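Local coordinates for protein dipeptide Epimerase (PDB 3JVA) that belongs to the mandelate racemase/muconate lactonizing enzyme family and holds a magnesium ion in its barrel domain, at residues Lys197-Ala202 with Gln216-Arg221; Glu224-Val229 with Thr235-Asp240. One frame throughout, in Å; residues are numbered along the deposited sequence.

Contact 1. Residues Lys197-Ala202 with Gln216-Arg221; sequences KDAVKA and QPVKRR
Ala199 meets Pro217 and Val218 in a small, buried and wholly apolar contact, in which the outer helix 196-206 leans against the loop that leaves the C-terminal end of strand 213-215. The backbones come close at this point, with Ala199 CA only 6.1 Å from Pro217 CA. A lone methyl group suits such a spacing: Ala199 CB faces the loop and lies 4.1 Å from Pro217 CB. The same methyl is 4.3 Å from Val218 CG1, the branch of the valine turned toward the helix, so two successive loop residues share one methyl group. No hydrogen bond crosses between the segments.

The barrel domain of the enolase superfamily is a modified TIM barrel, and loops of this kind, following its strands, surround the metal-binding end; the side chain of Pro217 is about 9 Å from the magnesium ion. Within the loop, with chi2 of Gln216 at 69°, the glutamine chain bends back, and NE2 donates a nearly straight bond of 2.8 Å to Val218 O (171° at the hydrogen). The acceptor lies almost in the amide plane, whereas the donor is tilted out of the carbonyl plane of Val218. This bond spans Pro217, whose ring itself restricts the backbone.

Val218 also packs on Leu226 of the next helix. Lys197, on another side of helix 196-206, is buried at a subunit interface, where NZ forms a salt bridge with Asp259 of the second subunit; Arg221 NH2, on the exposed loop, forms one with Asp248 of the third.

Contact 2. Residues Glu224-Val229 with Thr235-Asp240; sequences EGLKYV and TTIMAD. With MG (magnesium ion), chain O.
Leu226 and Val229, one helical turn apart on helix 223-232, pack against Ile237 and Ala239 of strand 236-239 in a buried helix-on-strand interface. The axes of the two segments run nearly antiparallel, at 158°, and approach to 9.5 Å, a separation bridged by branched aliphatic side chains. Leu226 has CG anti to its backbone N (chi1 -178°), which carries its forked end toward the strand. One prong, CD1, lies 4.0 Å from Ile237 CG2, and the other, CD2, is 4.2 Å from Ala239 CB. The leucine and isoleucine chains run past each other in opposite directions, while Val229 crosses Ile237 at about a right angle and sets CG1 4.0 Å from Ile237 CD1. Beta-branched Ile237 thus offers a separate methyl to each helical residue, and the small Ala239 accommodates the longer leucine.

Around the helix the character changes. Glu224 is exposed, Lys227 points away from the strand, and Tyr228 is partly exposed, its hydroxyl hydrogen-bonded to Asn234 of the second subunit; these polar or amphipathic residues suit a surface facing solvent and other chains.

Across the strand, Met238 points away from the helix and touches Glu215 and Val260. Just beyond the strand, Asp240 OD2 binds the magnesium ion at 2.0 Å; Asp189, Glu215 and three waters complete the shell. Asp240 OD1 makes a salt bridge with Lys267, which probably helps to orient the carboxylate.

Helix 223-232 and strand 236-239 complete the beta-alpha-beta unit begun by strand 213-215, with strand 236-239 lying between 213-215 and 260-263 in the barrel wall and Val229 also touching Ile203 of helix 196-206.

From the N terminus, the chain passes through helix 196-206, continues into strand 213-215 and emerges in the loop 216-221, where contact 1 closes the first excursion. Helix 223-232 and strand 236-239 follow, and contact 2 closes a second, shorter one, with five residues between its segments. The two are in series, neither enclosing nor crossing the other. They are stitched together directly: Gln216 N lies 2.7 Å from Met238 O and Gln216 OE1 2.9 Å from Asp240 N, both probable hydrogen bonds, while Lys197 packs on Tyr228. Together the contacts tie helix 196-206 to the loop after strand 213-215, and helix 223-232 to the adjoining strand 236-239, beside the magnesium site.

Contact 1. Residues Lys197-Ala202 with Gln216-Arg221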
loop_
_atom_site.group_PDB
_atom_site.type_symbol
_atom_site.label_atom_id
_atom_site.label_comp_id
_atom_site.label_asym_id
_atom_site.label_seq_id
_atom_site.Cartn_x
_atom_site.Cartn_y
_atom_site.Cartn_z
ATOM N N LYS B 197 -1.290 -19.783 -13.604
ATOM C CA LYS B 197 -0.972 -19.588 -15.012
ATOM C C LYS B 197 -1.487 -20.696 -15.929
ATOM O O LYS B 197 -1.832 -20.435 -17.084
ATOM C CB LYS B 197 0.530 -19.358 -15.176
ATOM C CG LYS B 197 0.940 -18.014 -14.566
ATOM C CD LYS B 197 2.374 -17.619 -14.853
ATOM C CE LYS B 197 2.607 -16.178 -14.406
ATOM N NZ LYS B 197 3.987 -15.693 -14.672
ATOM N N ASP B 198 -1.553 -21.922 -15.420
ATOM C CA ASP B 198 -2.081 -23.031 -16.214
ATOM C C ASP B 198 -3.572 -22.779 -16.414
ATOM O O ASP B 198 -4.123 -23.053 -17.481
ATOM C CB ASP B 198 -1.899 -24.367 -15.488
ATOM C CG ASP B 198 -0.527 -24.972 -15.706
ATOM O OD1 ASP B 198 0.258 -24.410 -16.499
ATOM O OD2 ASP B 198 -0.243 -26.017 -15.087
ATOM N N ALA B 199 -4.221 -22.268 -15.368
ATOM C CA ALA B 199 -5.653 -21.981 -15.414
ATOM C C ALA B 199 -5.987 -20.978 -16.512
ATOM O O ALA B 199 -6.949 -21.159 -17.255
ATOM C CB ALA B 199 -6.132 -21.450 -14.058
ATOM N N VAL B 200 -5.200 -19.913 -16.611
ATOM C CA VAL B 200 -5.443 -18.906 -17.638
ATOM C C VAL B 200 -5.368 -19.558 -19.015
ATOM O O VAL B 200 -6.197 -19.298 -19.884
ATOM C CB VAL B 200 -4.408 -17.762 -17.548
ATOM C CG1 VAL B 200 -4.553 -16.814 -18.737
ATOM C CG2 VAL B 200 -4.606 -17.002 -16.247
ATOM N N LYS B 201 -4.377 -20.423 -19.193
ATOM C CA LYS B 201 -4.170 -21.125 -20.458
ATOM C C LYS B 201 -5.375 -22.001 -20.798
ATOM O O LYS B 201 -5.935 -21.918 -21.894
ATOM C CB LYS B 201 -2.922 -22.006 -20.352
ATOM C CG LYS B 201 -2.286 -22.391 -21.681
ATOM C CD LYS B 201 -1.236 -23.497 -21.501
ATOM C CE LYS B 201 -0.355 -23.276 -20.264
ATOM N NZ LYS B 201 0.307 -21.939 -20.232
ATOM N N ALA B 202 -5.776 -22.833 -19.841
ATOM C CA ALA B 202 -6.896 -23.747 -20.040
ATOM C C ALA B 202 -8.208 -23.013 -20.290
ATOM O O ALA B 202 -8.960 -23.360 -21.198
ATOM C CB ALA B 202 -7.036 -24.675 -18.831
ATOM N N GLN B 216 -14.130 -22.054 -9.506
ATOM C CA GLN B 216 -12.917 -22.400 -8.764
ATOM C C GLN B 216 -11.784 -23.044 -9.570
ATOM O O GLN B 216 -11.501 -24.229 -9.418
ATOM C CB GLN B 216 -13.308 -23.333 -7.612
ATOM C CG GLN B 216 -12.276 -23.472 -6.509
ATOM C CD GLN B 216 -12.130 -22.205 -5.698
ATOM O OE1 GLN B 216 -13.125 -21.588 -5.302
ATOM N NE2 GLN B 216 -10.890 -21.808 -5.439
ATOM N N PRO B 217 -11.094 -22.258 -10.409
ATOM C CA PRO B 217 -10.005 -22.827 -11.205
ATOM C C PRO B 217 -8.732 -23.204 -10.437
ATOM O O PRO B 217 -7.939 -24.010 -10.919
ATOM C CB PRO B 217 -9.761 -21.756 -12.263
ATOM C CG PRO B 217 -10.076 -20.488 -11.534
ATOM C CD PRO B 217 -11.337 -20.850 -10.765
ATOM N N VAL B 218 -8.540 -22.627 -9.254
ATOM C CA VAL B 218 -7.360 -22.927 -8.441
ATOM C C VAL B 218 -7.731 -23.388 -7.032
ATOM O O VAL B 218 -8.892 -23.305 -6.629
ATOM C CB VAL B 218 -6.428 -21.693 -8.329
ATOM C CG1 VAL B 218 -6.005 -21.244 -9.718
ATOM C CG2 VAL B 218 -7.141 -20.550 -7.597
ATOM N N LYS B 219 -6.739 -23.881 -6.292
ATOM C CA LYS B 219 -6.956 -24.352 -4.925
ATOM C C LYS B 219 -7.616 -23.276 -4.078
ATOM O O LYS B 219 -7.285 -22.094 -4.185
ATOM C CB LYS B 219 -5.636 -24.792 -4.292
ATOM C CG LYS B 219 -5.157 -26.137 -4.802
ATOM C CD LYS B 219 -3.901 -26.600 -4.087
ATOM C CE LYS B 219 -3.505 -27.993 -4.546
ATOM N NZ LYS B 219 -2.268 -28.472 -3.870
ATOM N N ARG B 220 -8.536 -23.701 -3.221
ATOM C CA ARG B 220 -9.307 -22.785 -2.390
ATOM C C ARG B 220 -8.556 -21.747 -1.563
ATOM O O ARG B 220 -9.048 -20.630 -1.396
ATOM C CB ARG B 220 -10.258 -23.582 -1.489
ATOM C CG ARG B 220 -9.600 -24.537 -0.501
ATOM C CD ARG B 220 -10.655 -25.486 0.063
ATOM N NE ARG B 220 -10.158 -26.361 1.124
ATOM C CZ ARG B 220 -10.011 -25.996 2.394
ATOM N NH1 ARG B 220 -10.321 -24.762 2.777
ATOM N NH2 ARG B 220 -9.564 -26.872 3.287
ATOM N N ARG B 221 -7.375 -22.097 -1.061
ATOM C CA ARG B 221 -6.596 -21.170 -0.238
ATOM C C ARG B 221 -5.714 -20.198 -1.021
ATOM O O ARG B 221 -5.124 -19.287 -0.442
ATOM C CB ARG B 221 -5.721 -21.949 0.755
ATOM C CG ARG B 221 -6.490 -22.710 1.829
ATOM C CD ARG B 221 -7.265 -21.771 2.748
ATOM N NE ARG B 221 -6.400 -20.978 3.624
ATOM C CZ ARG B 221 -5.738 -21.461 4.672
ATOM N NH1 ARG B 221 -5.828 -22.747 4.990
ATOM N NH2 ARG B 221 -4.991 -20.653 5.414
#

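Contact 2. Residues Glu224-Val229 with Thr235-Asp240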
loop_
_atom_site.group_PDB
_atom_site.type_symbol
_atom_site.label_atom_id
_atom_site.label_comp_id
_atom_site.label_asym_id
_atom_site.label_seq_id
_atom_site.Cartn_x
_atom_site.Cartn_y
_atom_site.Cartn_z
ATOM N N GLU B 224 -4.673 -15.134 -4.010
ATOM C CA GLU B 224 -3.885 -14.294 -4.908
ATOM C C GLU B 224 -3.941 -14.888 -6.312
ATOM O O GLU B 224 -4.102 -14.168 -7.294
ATOM C CB GLU B 224 -2.429 -14.226 -4.439
ATOM C CG GLU B 224 -2.207 -13.379 -3.195
ATOM C CD GLU B 224 -0.877 -13.674 -2.518
ATOM O OE1 GLU B 224 0.175 -13.620 -3.196
ATOM O OE2 GLU B 224 -0.886 -13.963 -1.301
ATOM N N GLY B 225 -3.807 -16.208 -6.391
ATOM C CA GLY B 225 -3.849 -16.891 -7.672
ATOM C C GLY B 225 -5.232 -16.838 -8.293
ATOM O O GLY B 225 -5.374 -16.686 -9.506
ATOM N N LEU B 226 -6.259 -16.969 -7.462
ATOM C CA LEU B 226 -7.631 -16.915 -7.949
ATOM C C LEU B 226 -7.875 -15.520 -8.518
ATOM O O LEU B 226 -8.508 -15.359 -9.561
ATOM C CB LEU B 226 -8.602 -17.214 -6.803
ATOM C CG LEU B 226 -10.099 -17.259 -7.115
ATOM C CD1 LEU B 226 -10.374 -18.248 -8.238
ATOM C CD2 LEU B 226 -10.853 -17.659 -5.852
ATOM N N LYS B 227 -7.345 -14.514 -7.826
ATOM C CA LYS B 227 -7.460 -13.121 -8.240
ATOM C C LYS B 227 -6.736 -12.919 -9.577
ATOM O O LYS B 227 -7.215 -12.206 -10.456
ATOM C CB LYS B 227 -6.838 -12.226 -7.159
ATOM C CG LYS B 227 -6.606 -10.769 -7.535
ATOM C CD LYS B 227 -7.893 -9.993 -7.674
ATOM C CE LYS B 227 -7.652 -8.505 -7.447
ATOM N NZ LYS B 227 -6.590 -7.956 -8.337
ATOM N N TYR B 228 -5.579 -13.561 -9.717
ATOM C CA TYR B 228 -4.784 -13.467 -10.938
ATOM C C TYR B 228 -5.589 -13.983 -12.126
ATOM O O TYR B 228 -5.675 -13.330 -13.162
ATOM C CB TYR B 228 -3.499 -14.291 -10.792
ATOM C CG TYR B 228 -2.662 -14.347 -12.056
ATOM C CD1 TYR B 228 -1.909 -13.247 -12.468
ATOM C CD2 TYR B 228 -2.638 -15.497 -12.846
ATOM C CE1 TYR B 228 -1.147 -13.292 -13.644
ATOM C CE2 TYR B 228 -1.878 -15.552 -14.023
ATOM C CZ TYR B 228 -1.136 -14.446 -14.412
ATOM O OH TYR B 228 -0.374 -14.494 -15.562
ATOM N N VAL B 229 -6.180 -15.162 -11.976
ATOM C CA VAL B 229 -6.977 -15.736 -13.055
ATOM C C VAL B 229 -8.109 -14.797 -13.457
ATOM O O VAL B 229 -8.273 -14.465 -14.629
ATOM C CB VAL B 229 -7.581 -17.089 -12.638
ATOM C CG1 VAL B 229 -8.427 -17.652 -13.773
ATOM C CG2 VAL B 229 -6.474 -18.054 -12.272
ATOM N N THR B 235 -13.449 -14.574 -19.342
ATOM C CA THR B 235 -14.477 -15.463 -18.812
ATOM C C THR B 235 -14.783 -15.181 -17.348
ATOM O O THR B 235 -13.877 -14.943 -16.547
ATOM C CB THR B 235 -14.058 -16.943 -18.953
ATOM O OG1 THR B 235 -13.907 -17.267 -20.342
ATOM C CG2 THR B 235 -15.112 -17.855 -18.348
ATOM N N THR B 236 -16.071 -15.201 -17.013
ATOM C CA THR B 236 -16.527 -14.977 -15.641
ATOM C C THR B 236 -15.953 -16.064 -14.733
ATOM O O THR B 236 -16.094 -17.253 -15.014
ATOM C CB THR B 236 -18.067 -15.033 -15.565
ATOM O OG1 THR B 236 -18.620 -13.937 -16.308
ATOM C CG2 THR B 236 -18.543 -14.972 -14.113
ATOM N N ILE B 237 -15.306 -15.650 -13.646
ATOM C CA ILE B 237 -14.715 -16.591 -12.698
ATOM C C ILE B 237 -15.524 -16.586 -11.406
ATOM O O ILE B 237 -15.817 -15.524 -10.856
ATOM C CB ILE B 237 -13.260 -16.216 -12.360
ATOM C CG1 ILE B 237 -12.405 -16.258 -13.632
ATOM C CG2 ILE B 237 -12.700 -17.182 -11.330
ATOM C CD1 ILE B 237 -12.374 -17.621 -14.296
ATOM N N MET B 238 -15.876 -17.775 -10.933
ATOM C CA MET B 238 -16.671 -17.917 -9.719
ATOM C C MET B 238 -15.947 -18.692 -8.633
ATOM O O MET B 238 -15.309 -19.714 -8.894
ATOM C CB MET B 238 -17.998 -18.618 -10.049
ATOM C CG MET B 238 -18.842 -19.013 -8.844
ATOM S SD MET B 238 -20.449 -19.698 -9.360
ATOM C CE MET B 238 -19.946 -21.048 -10.336
ATOM N N ALA B 239 -16.037 -18.195 -7.406
ATOM C CA ALA B 239 -15.415 -18.880 -6.285
ATOM C C ALA B 239 -16.430 -19.858 -5.699
ATOM O O ALA B 239 -17.606 -19.534 -5.572
ATOM C CB ALA B 239 -14.992 -17.871 -5.211
ATOM N N ASP B 240 -15.979 -21.063 -5.378
ATOM C CA ASP B 240 -16.842 -22.058 -4.753
ATOM C C ASP B 240 -16.165 -22.440 -3.438
ATOM O O ASP B 240 -16.461 -21.858 -2.397
ATOM C CB ASP B 240 -17.017 -23.299 -5.636
ATOM C CG ASP B 240 -17.972 -24.331 -5.022
ATOM O OD1 ASP B 240 -18.316 -24.206 -3.829
ATOM O OD2 ASP B 240 -18.379 -25.276 -5.726
HETATM MG MG MG O . -18.067 -26.118 -7.557
HETATM O O HOH W 1 -17.514 -27.860 -6.623
HETATM O O HOH W 2 -20.012 -27.022 -7.430
HETATM O O HOH W 3 -16.058 -25.611 -7.590
#